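Side-chain contacts in beta chain (Acipenser persicus, PDB 6IYH), which probably binds and carries oxygen on its haem, as the beta subunit of a four-chain haemoglobin: residues B[11-16]-B[127-132]; B[44-47]-B[51-54]. All blocks are in the same frame, centred on the assembly; numbering follows the deposited sequence.

Contact 1. Residues B[11-16]-B[127-132]; sequences TTLWAK and AAWQKM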
ATOM      1  N   THR B  11     -17.342  19.384  11.988  1.00 21.95           N
ATOM      2  CA  THR B  11     -18.791  19.628  12.054  1.00 23.72           C
ATOM      3  C   THR B  11     -19.173  20.935  11.299  1.00 20.29           C
ATOM      4  O   THR B  11     -20.237  20.950  10.630  1.00 21.22           O
ATOM      5  CB  THR B  11     -19.303  19.588  13.484  1.00 25.90           C
ATOM      6  OG1 THR B  11     -18.610  20.596  14.188  1.00 28.04           O
ATOM      7  CG2 THR B  11     -19.061  18.239  14.102  1.00 29.06           C
ATOM      8  N   THR B  12     -18.307  21.959  11.248  1.00 21.86           N
ATOM      9  CA  THR B  12     -18.646  23.171  10.471  1.00 26.06           C
ATOM     10  C   THR B  12     -18.625  22.919   8.982  1.00 21.57           C
ATOM     11  O   THR B  12     -19.484  23.406   8.262  1.00 19.13           O
ATOM     12  CB  THR B  12     -17.830  24.456  10.755  1.00 29.61           C
ATOM     13  OG1 THR B  12     -16.507  24.322  10.273  1.00 38.57           O
ATOM     14  CG2 THR B  12     -17.720  24.705  12.237  1.00 29.37           C
ATOM     15  N   LEU B  13     -17.628  22.185   8.509  1.00 18.20           N
ATOM     16  CA  LEU B  13     -17.598  21.896   7.086  1.00 15.01           C
ATOM     17  C   LEU B  13     -18.747  20.975   6.733  1.00 13.11           C
ATOM     18  O   LEU B  13     -19.372  21.167   5.689  1.00 12.39           O
ATOM     19  CB  LEU B  13     -16.231  21.253   6.711  1.00 17.21           C
ATOM     20  CG  LEU B  13     -16.032  21.152   5.199  1.00 20.34           C
ATOM     21  CD1 LEU B  13     -14.558  21.145   4.764  1.00 22.11           C
ATOM     22  CD2 LEU B  13     -16.511  19.789   4.719  1.00 21.44           C
ATOM     23  N   TRP B  14     -19.064  20.000   7.580  1.00 12.23           N
ATOM     24  CA  TRP B  14     -20.118  19.021   7.323  1.00 12.06           C
ATOM     25  C   TRP B  14     -21.450  19.704   7.180  1.00 12.03           C
ATOM     26  O   TRP B  14     -22.276  19.330   6.339  1.00 12.38           O
ATOM     27  CB  TRP B  14     -20.225  17.963   8.379  1.00 12.79           C
ATOM     28  CG  TRP B  14     -21.152  16.902   8.048  1.00 12.43           C
ATOM     29  CD1 TRP B  14     -22.324  16.592   8.627  1.00 14.78           C
ATOM     30  CD2 TRP B  14     -20.989  15.953   6.949  1.00 14.12           C
ATOM     31  NE1 TRP B  14     -22.913  15.560   7.967  1.00 16.66           N
ATOM     32  CE2 TRP B  14     -22.107  15.120   6.964  1.00 13.97           C
ATOM     33  CE3 TRP B  14     -20.014  15.779   5.953  1.00 14.52           C
ATOM     34  CZ2 TRP B  14     -22.301  14.081   6.014  1.00 15.53           C
ATOM     35  CZ3 TRP B  14     -20.172  14.694   5.058  1.00 13.15           C
ATOM     36  CH2 TRP B  14     -21.292  13.899   5.098  1.00 14.07           C
ATOM     37  N   ALA B  15     -21.641  20.763   7.968  1.00 13.07           N
ATOM     38  CA  ALA B  15     -22.926  21.475   7.901  1.00 14.12           C
ATOM     39  C   ALA B  15     -23.182  22.122   6.545  1.00 14.02           C
ATOM     40  O   ALA B  15     -24.342  22.491   6.246  1.00 13.51           O
ATOM     41  CB  ALA B  15     -22.979  22.521   9.002  1.00 15.19           C
ATOM     42  N   LYS B  16     -22.160  22.262   5.690  1.00 12.28           N
ATOM     43  CA  LYS B  16     -22.308  22.840   4.385  1.00 13.54           C
ATOM     44  C   LYS B  16     -22.137  21.777   3.269  1.00 11.82           C
ATOM     45  O   LYS B  16     -22.098  22.162   2.128  1.00 11.75           O
ATOM     46  CB  LYS B  16     -21.269  23.904   4.132  1.00 16.21           C
ATOM     47  CG  LYS B  16     -21.338  25.060   5.103  1.00 20.02           C
ATOM     48  CD  LYS B  16     -20.337  26.142   4.730  1.00 23.41           C
ATOM     49  CE  LYS B  16     -20.916  27.430   5.305  1.00 27.91           C
ATOM     50  NZ  LYS B  16     -19.913  28.519   5.359  1.00 32.55           N
ATOM     51  N   ALA B 127      -6.330  18.661   7.418  1.00 11.41           N
ATOM     52  CA  ALA B 127      -5.677  17.730   8.318  1.00 11.36           C
ATOM     53  C   ALA B 127      -6.678  17.063   9.176  1.00 11.23           C
ATOM     54  O   ALA B 127      -6.627  15.858   9.380  1.00 11.08           O
ATOM     55  CB  ALA B 127      -4.572  18.405   9.143  1.00 12.44           C
ATOM     56  N   ALA B 128      -7.674  17.815   9.670  1.00 10.99           N
ATOM     57  CA  ALA B 128      -8.736  17.215  10.465  1.00 11.40           C
ATOM     58  C   ALA B 128      -9.619  16.219   9.682  1.00 11.38           C
ATOM     59  O   ALA B 128      -9.943  15.150  10.175  1.00 11.34           O
ATOM     60  CB  ALA B 128      -9.657  18.302  11.050  1.00 12.88           C
ATOM     61  N   TRP B 129      -9.956  16.574   8.456  1.00 12.38           N
ATOM     62  CA  TRP B 129     -10.686  15.681   7.551  1.00 12.45           C
ATOM     63  C   TRP B 129      -9.862  14.418   7.166  1.00 10.95           C
ATOM     64  O   TRP B 129     -10.434  13.339   7.111  1.00 10.95           O
ATOM     65  CB  TRP B 129     -11.204  16.402   6.311  1.00 13.55           C
ATOM     66  CG  TRP B 129     -12.462  17.080   6.664  1.00 14.79           C
ATOM     67  CD1 TRP B 129     -12.611  18.336   7.138  1.00 17.39           C
ATOM     68  CD2 TRP B 129     -13.730  16.479   6.691  1.00 15.78           C
ATOM     69  NE1 TRP B 129     -13.961  18.575   7.461  1.00 19.58           N
ATOM     70  CE2 TRP B 129     -14.645  17.431   7.223  1.00 15.76           C
ATOM     71  CE3 TRP B 129     -14.191  15.189   6.388  1.00 17.00           C
ATOM     72  CZ2 TRP B 129     -15.996  17.164   7.353  1.00 18.78           C
ATOM     73  CZ3 TRP B 129     -15.576  14.904   6.547  1.00 19.81           C
ATOM     74  CH2 TRP B 129     -16.451  15.902   7.012  1.00 17.79           C
ATOM     75  N   GLN B 130      -8.579  14.559   6.977  1.00 10.39           N
ATOM     76  CA  GLN B 130      -7.750  13.362   6.738  1.00 11.34           C
ATOM     77  C   GLN B 130      -7.759  12.421   7.942  1.00 11.30           C
ATOM     78  O   GLN B 130      -7.871  11.221   7.815  1.00 10.82           O
ATOM     79  CB  GLN B 130      -6.377  13.788   6.375  1.00 11.54           C
ATOM     80  CG  GLN B 130      -5.427  12.628   6.098  1.00 12.03           C
ATOM     81  CD  GLN B 130      -5.878  11.840   4.881  1.00 12.22           C
ATOM     82  OE1 GLN B 130      -6.456  12.391   3.941  1.00 13.06           O
ATOM     83  NE2 GLN B 130      -5.653  10.515   4.940  1.00 13.11           N
ATOM     84  N   LYS B 131      -7.762  12.987   9.160  1.00 11.13           N
ATOM     85  CA  LYS B 131      -7.845  12.192  10.337  1.00 12.34           C
ATOM     86  C   LYS B 131      -9.179  11.502  10.389  1.00 11.94           C
ATOM     87  O   LYS B 131      -9.274  10.305  10.698  1.00 12.59           O
ATOM     88  CB  LYS B 131      -7.575  13.087  11.586  1.00 13.50           C
ATOM     89  CG  LYS B 131      -7.717  12.338  12.894  1.00 14.67           C
ATOM     90  CD  LYS B 131      -7.419  13.265  14.047  1.00 17.74           C
ATOM     91  CE  LYS B 131      -7.788  12.585  15.336  1.00 19.02           C
ATOM     92  NZ  LYS B 131      -7.244  13.425  16.456  1.00 24.14           N
ATOM     93  N   MET B 132     -10.266  12.209  10.080  1.00 13.72           N
ATOM     94  CA  MET B 132     -11.566  11.601  10.045  1.00 13.85           C
ATOM     95  C   MET B 132     -11.631  10.491   9.007  1.00 11.85           C
ATOM     96  O   MET B 132     -12.182   9.402   9.239  1.00 12.69           O
ATOM     97  CB  MET B 132     -12.694  12.620   9.731  1.00 15.60           C
ATOM     98  CG  MET B 132     -14.121  12.104   9.788  1.00 16.23           C
ATOM     99  SD  MET B 132     -14.623  11.741  11.534  1.00 21.99           S
ATOM    100  CE  MET B 132     -15.553  10.292  11.315  1.00 22.05           C
TER
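L13 and W14 both meet W129, whose indole reaches across from helix 123-142 to the end of helix 4-14. The contact is mainly apolar. L13 lies along the nitrogen side of the indole. Its CB comes 3.6 Å from NE1 of W129, and its CD1 lies 3.8 Å from the same NE1. The other branch sits further along: CD2 of L13 is 3.8 Å from CZ2 of W129 and 3.9 Å from its CE2. With CG anti to the backbone N (chi1 -170°), L13 spreads both methyls along this part of the ring system.

The second kind of contact is between two aromatic groups. CE3 of W14 meets CH2 of W129 at 3.7 Å, and the two side chains run at about a right angle to each other. The touch is made by one atom of each ring, and the approach is oblique to both. W129 holds its CG anti to its own carbonyl carbon (chi1 -82°), which sends the indole out from its helix.

The polar part is small. NE1 of W129 gives a weak hydrogen bond to the backbone O of A9, one turn before L13. Replacing the indole of W129 by an alanine would remove the N-H that reaches A9 O and is likely to open a gap beside L13 and W14.

L113 of helix 100-117 and I74 of helix 57-75 also pack on W129. The first and last long helices of the globin fold, A and H, meet here, with L13 and W129 buried.

Contact 2. Residues B[44-47]-B[51-54]; sequences FGNI and AAIA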
ATOM      1  N   PHE B  44     -25.054  -1.554 -11.145  1.00 23.10           N
ATOM      2  CA  PHE B  44     -25.277  -0.213 -11.626  1.00 23.80           C
ATOM      3  C   PHE B  44     -25.423  -0.124 -13.122  1.00 24.37           C
ATOM      4  O   PHE B  44     -25.749   0.927 -13.642  1.00 21.93           O
ATOM      5  CB  PHE B  44     -24.142   0.728 -11.177  1.00 24.71           C
ATOM      6  CG  PHE B  44     -24.084   0.997  -9.708  1.00 24.93           C
ATOM      7  CD1 PHE B  44     -25.014   0.502  -8.809  1.00 28.64           C
ATOM      8  CD2 PHE B  44     -23.053   1.757  -9.232  1.00 24.96           C
ATOM      9  CE1 PHE B  44     -24.903   0.749  -7.451  1.00 27.75           C
ATOM     10  CE2 PHE B  44     -22.938   1.986  -7.854  1.00 27.80           C
ATOM     11  CZ  PHE B  44     -23.882   1.496  -6.981  1.00 24.62           C
ATOM     12  N   GLY B  45     -25.153  -1.217 -13.844  1.00 23.53           N
ATOM     13  CA  GLY B  45     -25.182  -1.213 -15.268  1.00 22.02           C
ATOM     14  C   GLY B  45     -23.867  -0.782 -15.844  1.00 22.76           C
ATOM     15  O   GLY B  45     -22.776  -1.141 -15.337  1.00 22.55           O
ATOM     16  N   ASN B  46     -23.945  -0.007 -16.912  1.00 21.58           N
ATOM     17  CA  ASN B  46     -22.793   0.406 -17.613  1.00 22.81           C
ATOM     18  C   ASN B  46     -22.073   1.536 -16.860  1.00 20.60           C
ATOM     19  O   ASN B  46     -22.561   2.653 -16.725  1.00 22.33           O
ATOM     20  CB  ASN B  46     -23.103   0.822 -19.048  1.00 26.83           C
ATOM     21  CG  ASN B  46     -21.847   1.275 -19.803  1.00 29.66           C
ATOM     22  OD1 ASN B  46     -20.689   0.851 -19.491  1.00 29.50           O
ATOM     23  ND2 ASN B  46     -22.051   2.176 -20.781  1.00 34.66           N
ATOM     24  N   ILE B  47     -20.915   1.164 -16.312  1.00 18.37           N
ATOM     25  CA  ILE B  47     -20.053   2.101 -15.601  1.00 17.96           C
ATOM     26  C   ILE B  47     -18.644   1.969 -16.135  1.00 20.70           C
ATOM     27  O   ILE B  47     -17.674   2.107 -15.356  1.00 21.00           O
ATOM     28  CB  ILE B  47     -20.119   1.914 -14.086  1.00 16.14           C
ATOM     29  CG1 ILE B  47     -19.856   0.468 -13.715  1.00 17.41           C
ATOM     30  CG2 ILE B  47     -21.515   2.312 -13.564  1.00 17.00           C
ATOM     31  CD1 ILE B  47     -19.778   0.153 -12.233  1.00 15.18           C
ATOM     32  N   ALA B  51     -18.047   9.200 -19.105  1.00 19.88           N
ATOM     33  CA  ALA B  51     -19.270   9.899 -19.361  1.00 21.80           C
ATOM     34  C   ALA B  51     -20.461   9.071 -18.814  1.00 18.26           C
ATOM     35  O   ALA B  51     -21.401   9.655 -18.144  1.00 18.92           O
ATOM     36  CB  ALA B  51     -19.426  10.125 -20.883  1.00 22.88           C
ATOM     37  N   ALA B  52     -20.383   7.771 -19.052  1.00 18.27           N
ATOM     38  CA  ALA B  52     -21.438   6.835 -18.553  1.00 18.41           C
ATOM     39  C   ALA B  52     -21.520   6.820 -17.018  1.00 17.23           C
ATOM     40  O   ALA B  52     -22.584   6.850 -16.421  1.00 17.69           O
ATOM     41  CB  ALA B  52     -21.178   5.456 -19.066  1.00 20.66           C
ATOM     42  N   ILE B  53     -20.351   6.818 -16.379  1.00 14.65           N
ATOM     43  CA  ILE B  53     -20.266   6.862 -14.921  1.00 14.71           C
ATOM     44  C   ILE B  53     -20.867   8.142 -14.396  1.00 13.38           C
ATOM     45  O   ILE B  53     -21.757   8.142 -13.487  1.00 12.17           O
ATOM     46  CB  ILE B  53     -18.809   6.710 -14.463  1.00 14.38           C
ATOM     47  CG1 ILE B  53     -18.271   5.273 -14.735  1.00 15.64           C
ATOM     48  CG2 ILE B  53     -18.688   7.065 -13.005  1.00 13.85           C
ATOM     49  CD1 ILE B  53     -16.763   5.134 -14.716  1.00 16.01           C
ATOM     50  N   ALA B  54     -20.423   9.281 -14.947  1.00 15.65           N
ATOM     51  CA  ALA B  54     -20.851  10.578 -14.429  1.00 15.50           C
ATOM     52  C   ALA B  54     -22.302  10.835 -14.580  1.00 16.57           C
ATOM     53  O   ALA B  54     -22.894  11.498 -13.785  1.00 15.08           O
ATOM     54  CB  ALA B  54     -20.052  11.691 -15.131  1.00 18.28           C
TER
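OD1 of N46 is hydrogen-bonded to S48 OG, while its ND2 rests 3.8 Å from CB of A52. The A52 methyl also lies 3.9 Å from the backbone O of N46. A chi1 of 180° stretches N46 away from its backbone N and brings the amide across to the methyl of A52.

On the inner side the CG1-CD1 arm of I53 lies against the backbone carbonyl of I47, and one apolar pair adds to it. CD1 of I53 is 3.2 Å from the O of I47, and CG1 is 3.3 Å from that same oxygen. CB of I47 and CG1 of I53 meet at 3.9 Å. This is the CD corner and short D helix of the globin fold, with helix 50-55 folding back on the loop just before it. The end of I47 turns away from helix 50-55; the side chain also packs on F41 and V59. I53 also packs on V28, L31 and V32 of helix 19-33.

The backbone angles of G45 leave no room for a side chain beside the O of F44. N56 ND2 hydrogen-bonds that O of F44, and weakly the O of N46.

The two contacts lie on opposite sides of the chain's centre. Their own centres are 29 Å apart, and their nearest atoms about 18 Å, so they do not touch. Contact 1 pairs helix 4-14 with helix 123-142, close to the two ends of the chain. Contact 2 is local, between a loop and helix 50-55, and falls in the sequence between the two halves of contact 1. They share no helix, but residues of helix 57-75 pack on both. Contact 1 joins parts of the globin fold far apart in sequence; contact 2 lies within the connection between helices 19-33 and 57-75.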